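Long-range contacts in DUF1896 domain-containing protein (Porphyromonas gingivalis, PDB 2APL), which is of unknown function and belongs to the DUF1896 family, folding as a single, mostly helical chain: residues H11-L16 and G29-I34; T18-H23 and Q68-S73. One frame throughout, in Å; residues are numbered along the deposited sequence.

Contact 1: residues H11-L16 and G29-I34; sequences HFRLKL and GNNPFI
The N-terminal end of helix 31-51 packs here against the middle of helix 3-23, with Arg-13 reaching across to Asn-31 and Ile-34. Arg-13 leaves its helix with CG anti to the backbone N (chi1 -176°) and runs extended to NE. That carries the guanidinium over to helix 31-51. Arg-13 NH2 donates to Asn-31 OD1 at 2.6 Å, with an N-H...O angle of 163°. The oxygen lies close to the guanidinium plane, while NH2 is tilted somewhat from the carbonyl plane of the amide. The two flat groups are turned 54° against each other. Ile-34 covers one face of the same guanidinium. Ile-34 CG2 sits over the centre, 3.4 Å from Arg-13 CZ, and the two side chains cross at about a right angle.

Deeper in, Leu-16 points toward segment 29-34. Leu-16 CD2 lies 3.9 Å from Ile-34 CA. The other methyl, Leu-16 CD1, is 4.3 Å from Phe-33 CE2, approaching the ring obliquely. The start of helix 31-51 is closed by Asn-30 at the N-cap, where Asn-30 OD1 accepts from Phe-33 N at 3.0 Å.

Arg-13 has further polar partners: NE forms a salt bridge with Glu-17, and NH1 bonds to Thr-35 OG1. The guanidinium is thus bonded to three residues, Asn-31, Glu-17 and Thr-35, with the Ile-34 methyl over one face, an arrangement that probably limits its rotation. Its positive charge is probably offset by Glu-17. The polar rim at Arg-13 and Asn-31 gives way to a buried apolar layer formed by Leu-16 and Ile-34.

Contact 2: residues T18-H23 and Q68-S73; sequences TYLNEH and QGLHFS
Ser-73 and His-23 make the shorter of the two hydrogen bonds in this contact. Ser-73 OG donates to His-23 O at 2.5 Å, approaching in the carbonyl plane with a C=O...O angle of 148°. With chi1 at 170°, OG swings to the far side from the backbone N and reaches the last turn of helix 3-23. Ser-73 is also the N-cap of helix 74-85, and the same OG accepts from Asp-76 N. One buried hydroxyl therefore joins the C-terminal end of one helix to the start of another. The imidazole of His-23 turns away from Ser-73, and its ND1 is hydrogen-bonded to Asp-76 OD2, so Asp-76 meets both sides of this junction.

The second bond runs from Tyr-19 OH to Leu-70 O at 3.1 Å. The hydroxyl sits above the carbonyl plane, about 38° out of it. Leu-70 O lies at the edge of the Tyr-19 ring, near its plane, and is also 3.4 Å from Tyr-19 CE2. His-23 lies over one face of this ring, with His-23 CD2 3.4 Å above the ring plane and offset toward the rim.

Packing continues from the ring edge into the apolar interior. Tyr-19 CE2 is 4.0 Å from Leu-70 CB. Further along the same leucine, Leu-70 CD1 meets Leu-20 CD2 at 4.1 Å. Leu-70 is buried and points toward helix 3-23.

Segment 68-73 is the link between helix 55-67 and helix 74-85. Leu-70 also touches Arg-37 of helix 31-51. Phe-72 points away from helix 3-23 and packs on Tyr-127 and Leu-130 of helix 126-143. The link thus lies between helix 3-23 and the C-terminal helices.

Overall arrangement
Both contacts use helix 3-23, contact 1 at its middle and contact 2 at its C-terminal end. Their centres are about 11 Å apart. Along the chain the segments alternate: 11-16, 18-23, 29-34, then 68-73. The contacts also touch each other. Ile-34 CG1 is 3.6 Å from Leu-20 CD1, and Phe-33 CZ is 3.9 Å from Leu-70 CD1. Leu-16 meets Leu-70 as well, so the apolar layers are continuous. Contact 1 joins helix 3-23 to helix 31-51. Contact 2, near the centre of the chain, joins it to the link before helix 74-85. Together they tie the N-terminal helices to the path leading into the C-terminal ones.

Contact 1: residues H11-L16 and G29-I34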
ATOM      1  N   HIS A  11     -10.727 -16.625   2.696  1.00 34.98           N
ATOM      2  CA  HIS A  11     -11.322 -15.409   2.155  1.00 35.94           C
ATOM      3  C   HIS A  11     -10.441 -14.196   2.553  1.00 35.11           C
ATOM      4  O   HIS A  11     -10.071 -13.384   1.708  1.00 34.98           O
ATOM      5  CB  HIS A  11     -12.766 -15.283   2.707  1.00 36.05           C
ATOM      6  CG  HIS A  11     -13.403 -13.960   2.405  1.00 39.89           C
ATOM      7  ND1 HIS A  11     -13.639 -13.526   1.117  1.00 40.56           N
ATOM      8  CD2 HIS A  11     -13.819 -12.963   3.224  1.00 40.42           C
ATOM      9  CE1 HIS A  11     -14.224 -12.341   1.158  1.00 41.92           C
ATOM     10  NE2 HIS A  11     -14.327 -11.968   2.422  1.00 41.51           N
ATOM     11  N   PHE A  12     -10.068 -14.106   3.833  1.00 35.39           N
ATOM     12  CA  PHE A  12      -9.259 -12.975   4.292  1.00 34.69           C
ATOM     13  C   PHE A  12      -7.870 -13.044   3.654  1.00 34.63           C
ATOM     14  O   PHE A  12      -7.347 -12.019   3.249  1.00 32.90           O
ATOM     15  CB  PHE A  12      -9.131 -12.944   5.828  1.00 35.54           C
ATOM     16  CG  PHE A  12     -10.450 -12.709   6.524  1.00 37.69           C
ATOM     17  CD1 PHE A  12     -11.269 -11.623   6.143  1.00 37.89           C
ATOM     18  CD2 PHE A  12     -10.882 -13.571   7.560  1.00 38.30           C
ATOM     19  CE1 PHE A  12     -12.505 -11.405   6.789  1.00 41.73           C
ATOM     20  CE2 PHE A  12     -12.133 -13.385   8.191  1.00 34.65           C
ATOM     21  CZ  PHE A  12     -12.940 -12.312   7.809  1.00 38.79           C
ATOM     22  N   ARG A  13      -7.265 -14.228   3.617  1.00 33.89           N
ATOM     23  CA  ARG A  13      -5.978 -14.380   2.922  1.00 36.03           C
ATOM     24  C   ARG A  13      -5.992 -13.921   1.448  1.00 34.89           C
ATOM     25  O   ARG A  13      -5.133 -13.150   1.050  1.00 36.10           O
ATOM     26  CB  ARG A  13      -5.405 -15.801   3.031  1.00 36.87           C
ATOM     27  CG  ARG A  13      -3.991 -15.879   2.371  1.00 37.97           C
ATOM     28  CD  ARG A  13      -3.261 -17.220   2.648  1.00 38.35           C
ATOM     29  NE  ARG A  13      -1.893 -17.063   2.168  1.00 42.69           N
ATOM     30  CZ  ARG A  13      -0.821 -17.147   2.947  1.00 43.60           C
ATOM     31  NH1 ARG A  13      -0.964 -17.469   4.226  1.00 42.93           N
ATOM     32  NH2 ARG A  13       0.394 -16.954   2.427  1.00 44.91           N
ATOM     33  N   LEU A  14      -6.975 -14.364   0.669  1.00 34.10           N
ATOM     34  CA  LEU A  14      -7.117 -13.942  -0.705  1.00 34.73           C
ATOM     35  C   LEU A  14      -7.273 -12.404  -0.832  1.00 33.98           C
ATOM     36  O   LEU A  14      -6.612 -11.795  -1.656  1.00 33.03           O
ATOM     37  CB  LEU A  14      -8.267 -14.672  -1.421  1.00 33.44           C
ATOM     38  CG  LEU A  14      -8.290 -14.436  -2.933  1.00 35.48           C
ATOM     39  CD1 LEU A  14      -6.948 -14.768  -3.599  1.00 36.65           C
ATOM     40  CD2 LEU A  14      -9.452 -15.182  -3.591  1.00 37.32           C
ATOM     41  N   LYS A  15      -8.131 -11.801  -0.006  1.00 32.76           N
ATOM     42  CA  LYS A  15      -8.324 -10.352  -0.044  1.00 33.86           C
ATOM     43  C   LYS A  15      -7.002  -9.606   0.209  1.00 31.03           C
ATOM     44  O   LYS A  15      -6.746  -8.562  -0.399  1.00 29.07           O
ATOM     45  CB  LYS A  15      -9.334  -9.917   1.024  1.00 33.37           C
ATOM     46  CG  LYS A  15     -10.802 -10.295   0.714  1.00 38.78           C
ATOM     47  CD  LYS A  15     -11.734  -9.789   1.853  1.00 38.37           C
ATOM     48  CE  LYS A  15     -11.860  -8.280   1.862  1.00 43.82           C
ATOM     49  NZ  LYS A  15     -12.826  -7.928   2.913  1.00 44.77           N
ATOM     50  N   LEU A  16      -6.192 -10.122   1.145  1.00 30.22           N
ATOM     51  CA  LEU A  16      -4.969  -9.426   1.559  1.00 30.02           C
ATOM     52  C   LEU A  16      -3.924  -9.658   0.479  1.00 30.54           C
ATOM     53  O   LEU A  16      -3.190  -8.735   0.088  1.00 31.63           O
ATOM     54  CB  LEU A  16      -4.411  -9.996   2.895  1.00 29.12           C
ATOM     55  CG  LEU A  16      -3.084  -9.392   3.420  1.00 28.90           C
ATOM     56  CD1 LEU A  16      -3.124  -7.833   3.523  1.00 26.30           C
ATOM     57  CD2 LEU A  16      -2.738 -10.000   4.794  1.00 29.79           C
ATOM     58  N   GLY A  29       5.018 -10.760  -1.503  1.00 34.16           N
ATOM     59  CA  GLY A  29       5.515 -12.120  -1.339  1.00 34.09           C
ATOM     60  C   GLY A  29       5.904 -12.421   0.081  1.00 33.19           C
ATOM     61  O   GLY A  29       6.513 -13.480   0.348  1.00 33.15           O
ATOM     62  N   ASN A  30       5.513 -11.545   1.033  1.00 33.56           N
ATOM     63  CA  ASN A  30       5.886 -11.767   2.434  1.00 31.87           C
ATOM     64  C   ASN A  30       4.923 -12.750   3.103  1.00 32.40           C
ATOM     65  O   ASN A  30       3.896 -12.360   3.692  1.00 30.65           O
ATOM     66  CB  ASN A  30       5.961 -10.432   3.227  1.00 31.98           C
ATOM     67  CG  ASN A  30       6.733 -10.569   4.516  1.00 32.14           C
ATOM     68  OD1 ASN A  30       6.492 -11.468   5.312  1.00 29.07           O
ATOM     69  ND2 ASN A  30       7.704  -9.701   4.710  1.00 35.00           N
ATOM     70  N   ASN A  31       5.245 -14.032   3.013  1.00 32.39           N
ATOM     71  CA  ASN A  31       4.409 -15.051   3.636  1.00 34.37           C
ATOM     72  C   ASN A  31       4.239 -14.877   5.174  1.00 32.61           C
ATOM     73  O   ASN A  31       3.113 -14.922   5.666  1.00 32.40           O
ATOM     74  CB  ASN A  31       4.880 -16.472   3.236  1.00 36.19           C
ATOM     75  CG  ASN A  31       3.897 -17.545   3.653  1.00 41.37           C
ATOM     76  OD1 ASN A  31       2.681 -17.339   3.568  1.00 47.20           O
ATOM     77  ND2 ASN A  31       4.406 -18.678   4.173  1.00 47.53           N
ATOM     78  N   PRO A  32       5.334 -14.598   5.937  1.00 31.70           N
ATOM     79  CA  PRO A  32       5.105 -14.334   7.361  1.00 31.34           C
ATOM     80  C   PRO A  32       4.066 -13.256   7.639  1.00 31.40           C
ATOM     81  O   PRO A  32       3.253 -13.441   8.508  1.00 31.40           O
ATOM     82  CB  PRO A  32       6.497 -13.904   7.869  1.00 32.19           C
ATOM     83  CG  PRO A  32       7.462 -14.576   6.921  1.00 30.01           C
ATOM     84  CD  PRO A  32       6.768 -14.522   5.592  1.00 30.64           C
ATOM     85  N   PHE A  33       4.051 -12.150   6.881  1.00 31.42           N
ATOM     86  CA  PHE A  33       3.107 -11.121   7.212  1.00 31.62           C
ATOM     87  C   PHE A  33       1.693 -11.560   6.826  1.00 32.06           C
ATOM     88  O   PHE A  33       0.751 -11.385   7.590  1.00 30.99           O
ATOM     89  CB  PHE A  33       3.431  -9.845   6.447  1.00 31.93           C
ATOM     90  CG  PHE A  33       2.382  -8.772   6.622  1.00 32.10           C
ATOM     91  CD1 PHE A  33       2.215  -8.160   7.889  1.00 30.25           C
ATOM     92  CD2 PHE A  33       1.568  -8.375   5.517  1.00 32.79           C
ATOM     93  CE1 PHE A  33       1.246  -7.167   8.067  1.00 31.30           C
ATOM     94  CE2 PHE A  33       0.582  -7.378   5.679  1.00 30.40           C
ATOM     95  CZ  PHE A  33       0.433  -6.760   6.950  1.00 28.23           C
ATOM     96  N   ILE A  34       1.559 -12.066   5.600  1.00 31.02           N
ATOM     97  CA  ILE A  34       0.254 -12.510   5.092  1.00 31.93           C
ATOM     98  C   ILE A  34      -0.403 -13.548   5.990  1.00 31.80           C
ATOM     99  O   ILE A  34      -1.591 -13.411   6.383  1.00 32.04           O
ATOM    100  CB  ILE A  34       0.394 -12.994   3.625  1.00 31.06           C
ATOM    101  CG1 ILE A  34       0.656 -11.783   2.709  1.00 32.80           C
ATOM    102  CG2 ILE A  34      -0.889 -13.751   3.134  1.00 32.29           C
ATOM    103  CD1 ILE A  34       1.387 -12.157   1.364  1.00 31.38           C
TER

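Contact 2: residues T18-H23 and Q68-S73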
ATOM      1  N   THR A  18      -4.418 -10.076  -2.717  1.00 30.19           N
ATOM      2  CA  THR A  18      -4.810  -9.203  -3.834  1.00 28.84           C
ATOM      3  C   THR A  18      -4.443  -7.711  -3.546  1.00 30.39           C
ATOM      4  O   THR A  18      -3.887  -7.024  -4.374  1.00 29.62           O
ATOM      5  CB  THR A  18      -6.280  -9.416  -4.137  1.00 29.70           C
ATOM      6  OG1 THR A  18      -6.473 -10.796  -4.529  1.00 31.25           O
ATOM      7  CG2 THR A  18      -6.774  -8.461  -5.278  1.00 29.36           C
ATOM      8  N   TYR A  19      -4.774  -7.261  -2.351  1.00 31.09           N
ATOM      9  CA  TYR A  19      -4.554  -5.894  -1.939  1.00 31.32           C
ATOM     10  C   TYR A  19      -3.058  -5.570  -1.963  1.00 29.97           C
ATOM     11  O   TYR A  19      -2.672  -4.522  -2.462  1.00 30.41           O
ATOM     12  CB  TYR A  19      -5.134  -5.687  -0.521  1.00 31.09           C
ATOM     13  CG  TYR A  19      -5.072  -4.225  -0.099  1.00 35.70           C
ATOM     14  CD1 TYR A  19      -6.045  -3.362  -0.519  1.00 34.89           C
ATOM     15  CD2 TYR A  19      -4.037  -3.725   0.750  1.00 36.37           C
ATOM     16  CE1 TYR A  19      -6.033  -2.024  -0.180  1.00 39.90           C
ATOM     17  CE2 TYR A  19      -4.034  -2.354   1.143  1.00 38.54           C
ATOM     18  CZ  TYR A  19      -5.030  -1.511   0.630  1.00 38.51           C
ATOM     19  OH  TYR A  19      -5.148  -0.164   0.945  1.00 40.93           O
ATOM     20  N   LEU A  20      -2.235  -6.454  -1.413  1.00 28.92           N
ATOM     21  CA  LEU A  20      -0.778  -6.265  -1.470  1.00 30.16           C
ATOM     22  C   LEU A  20      -0.223  -6.332  -2.906  1.00 30.53           C
ATOM     23  O   LEU A  20       0.596  -5.495  -3.300  1.00 29.47           O
ATOM     24  CB  LEU A  20      -0.060  -7.274  -0.569  1.00 30.91           C
ATOM     25  CG  LEU A  20      -0.387  -7.167   0.939  1.00 29.14           C
ATOM     26  CD1 LEU A  20       0.284  -8.324   1.671  1.00 27.02           C
ATOM     27  CD2 LEU A  20       0.122  -5.856   1.564  1.00 29.41           C
ATOM     28  N   ASN A  21      -0.721  -7.286  -3.697  1.00 29.92           N
ATOM     29  CA  ASN A  21      -0.312  -7.403  -5.069  1.00 30.28           C
ATOM     30  C   ASN A  21      -0.538  -6.077  -5.768  1.00 31.53           C
ATOM     31  O   ASN A  21       0.328  -5.632  -6.571  1.00 29.98           O
ATOM     32  CB  ASN A  21      -1.086  -8.466  -5.847  1.00 29.21           C
ATOM     33  CG  ASN A  21      -0.673  -9.866  -5.513  1.00 32.18           C
ATOM     34  OD1 ASN A  21       0.353 -10.125  -4.816  1.00 29.90           O
ATOM     35  ND2 ASN A  21      -1.542 -10.828  -5.926  1.00 30.82           N
ATOM     36  N   GLU A  22      -1.645  -5.404  -5.438  1.00 31.43           N
ATOM     37  CA  GLU A  22      -1.948  -4.159  -6.180  1.00 34.73           C
ATOM     38  C   GLU A  22      -1.217  -2.923  -5.639  1.00 32.37           C
ATOM     39  O   GLU A  22      -0.830  -2.067  -6.398  1.00 33.13           O
ATOM     40  CB  GLU A  22      -3.463  -3.875  -6.170  1.00 34.73           C
ATOM     41  CG  GLU A  22      -4.299  -4.955  -6.893  1.00 39.83           C
ATOM     42  CD  GLU A  22      -5.828  -4.816  -6.650  1.00 42.34           C
ATOM     43  OE1 GLU A  22      -6.235  -4.367  -5.538  1.00 48.46           O
ATOM     44  OE2 GLU A  22      -6.616  -5.183  -7.569  1.00 48.77           O
ATOM     45  N   HIS A  23      -1.049  -2.850  -4.326  1.00 30.92           N
ATOM     46  CA  HIS A  23      -0.762  -1.583  -3.643  1.00 30.75           C
ATOM     47  C   HIS A  23       0.599  -1.601  -2.926  1.00 29.03           C
ATOM     48  O   HIS A  23       1.153  -0.551  -2.598  1.00 27.29           O
ATOM     49  CB  HIS A  23      -1.856  -1.292  -2.590  1.00 31.16           C
ATOM     50  CG  HIS A  23      -3.214  -1.052  -3.180  1.00 33.98           C
ATOM     51  ND1 HIS A  23      -3.509   0.059  -3.948  1.00 37.98           N
ATOM     52  CD2 HIS A  23      -4.342  -1.808  -3.165  1.00 37.30           C
ATOM     53  CE1 HIS A  23      -4.768  -0.010  -4.349  1.00 41.91           C
ATOM     54  NE2 HIS A  23      -5.292  -1.134  -3.896  1.00 39.11           N
ATOM     55  N   GLN A  68      -5.482  -2.656   8.263  1.00 31.79           N
ATOM     56  CA  GLN A  68      -4.944  -1.723   9.233  1.00 33.32           C
ATOM     57  C   GLN A  68      -3.466  -1.345   8.950  1.00 31.67           C
ATOM     58  O   GLN A  68      -2.626  -2.228   8.824  1.00 30.77           O
ATOM     59  CB  GLN A  68      -5.066  -2.387  10.614  1.00 33.87           C
ATOM     60  CG  GLN A  68      -3.968  -2.045  11.543  1.00 41.62           C
ATOM     61  CD  GLN A  68      -4.221  -0.730  12.065  1.00 48.36           C
ATOM     62  OE1 GLN A  68      -5.390  -0.408  12.323  1.00 53.62           O
ATOM     63  NE2 GLN A  68      -3.162   0.104  12.203  1.00 53.71           N
ATOM     64  N   GLY A  69      -3.183  -0.038   8.893  1.00 31.59           N
ATOM     65  CA  GLY A  69      -1.809   0.495   8.659  1.00 30.76           C
ATOM     66  C   GLY A  69      -1.345   0.281   7.229  1.00 30.50           C
ATOM     67  O   GLY A  69      -0.220   0.596   6.893  1.00 30.84           O
ATOM     68  N   LEU A  70      -2.204  -0.258   6.369  1.00 30.27           N
ATOM     69  CA  LEU A  70      -1.859  -0.446   4.972  1.00 30.93           C
ATOM     70  C   LEU A  70      -2.675   0.468   4.045  1.00 31.75           C
ATOM     71  O   LEU A  70      -2.725   0.244   2.861  1.00 30.91           O
ATOM     72  CB  LEU A  70      -2.070  -1.900   4.551  1.00 31.56           C
ATOM     73  CG  LEU A  70      -1.199  -2.956   5.253  1.00 31.40           C
ATOM     74  CD1 LEU A  70      -1.775  -4.306   4.840  1.00 31.23           C
ATOM     75  CD2 LEU A  70       0.314  -2.799   4.852  1.00 34.24           C
ATOM     76  N   HIS A  71      -3.293   1.513   4.587  1.00 32.00           N
ATOM     77  CA  HIS A  71      -4.036   2.463   3.747  1.00 32.65           C
ATOM     78  C   HIS A  71      -3.195   3.416   2.943  1.00 33.79           C
ATOM     79  O   HIS A  71      -3.627   3.815   1.847  1.00 33.50           O
ATOM     80  CB  HIS A  71      -5.073   3.226   4.575  1.00 33.59           C
ATOM     81  CG  HIS A  71      -6.128   2.342   5.165  1.00 35.09           C
ATOM     82  ND1 HIS A  71      -7.472   2.624   5.067  1.00 40.36           N
ATOM     83  CD2 HIS A  71      -6.037   1.172   5.843  1.00 36.68           C
ATOM     84  CE1 HIS A  71      -8.166   1.655   5.648  1.00 42.45           C
ATOM     85  NE2 HIS A  71      -7.317   0.765   6.132  1.00 39.16           N
ATOM     86  N   PHE A  72      -2.020   3.806   3.471  1.00 32.94           N
ATOM     87  CA  PHE A  72      -1.124   4.659   2.697  1.00 35.45           C
ATOM     88  C   PHE A  72      -0.049   3.823   1.993  1.00 34.86           C
ATOM     89  O   PHE A  72       0.633   2.979   2.615  1.00 34.15           O
ATOM     90  CB  PHE A  72      -0.493   5.829   3.502  1.00 34.71           C
ATOM     91  CG  PHE A  72       0.354   6.758   2.636  1.00 37.25           C
ATOM     92  CD1 PHE A  72      -0.238   7.850   1.981  1.00 35.84           C
ATOM     93  CD2 PHE A  72       1.682   6.464   2.396  1.00 32.99           C
ATOM     94  CE1 PHE A  72       0.520   8.664   1.129  1.00 40.22           C
ATOM     95  CE2 PHE A  72       2.453   7.240   1.537  1.00 36.95           C
ATOM     96  CZ  PHE A  72       1.888   8.369   0.921  1.00 37.31           C
ATOM     97  N   SER A  73       0.059   4.058   0.689  1.00 34.16           N
ATOM     98  CA  SER A  73       0.931   3.271  -0.155  1.00 34.39           C
ATOM     99  C   SER A  73       1.940   4.210  -0.819  1.00 34.17           C
ATOM    100  O   SER A  73       1.565   5.064  -1.664  1.00 34.74           O
ATOM    101  CB  SER A  73       0.114   2.522  -1.204  1.00 32.95           C
ATOM    102  OG  SER A  73       0.968   1.931  -2.179  1.00 36.06           O
TER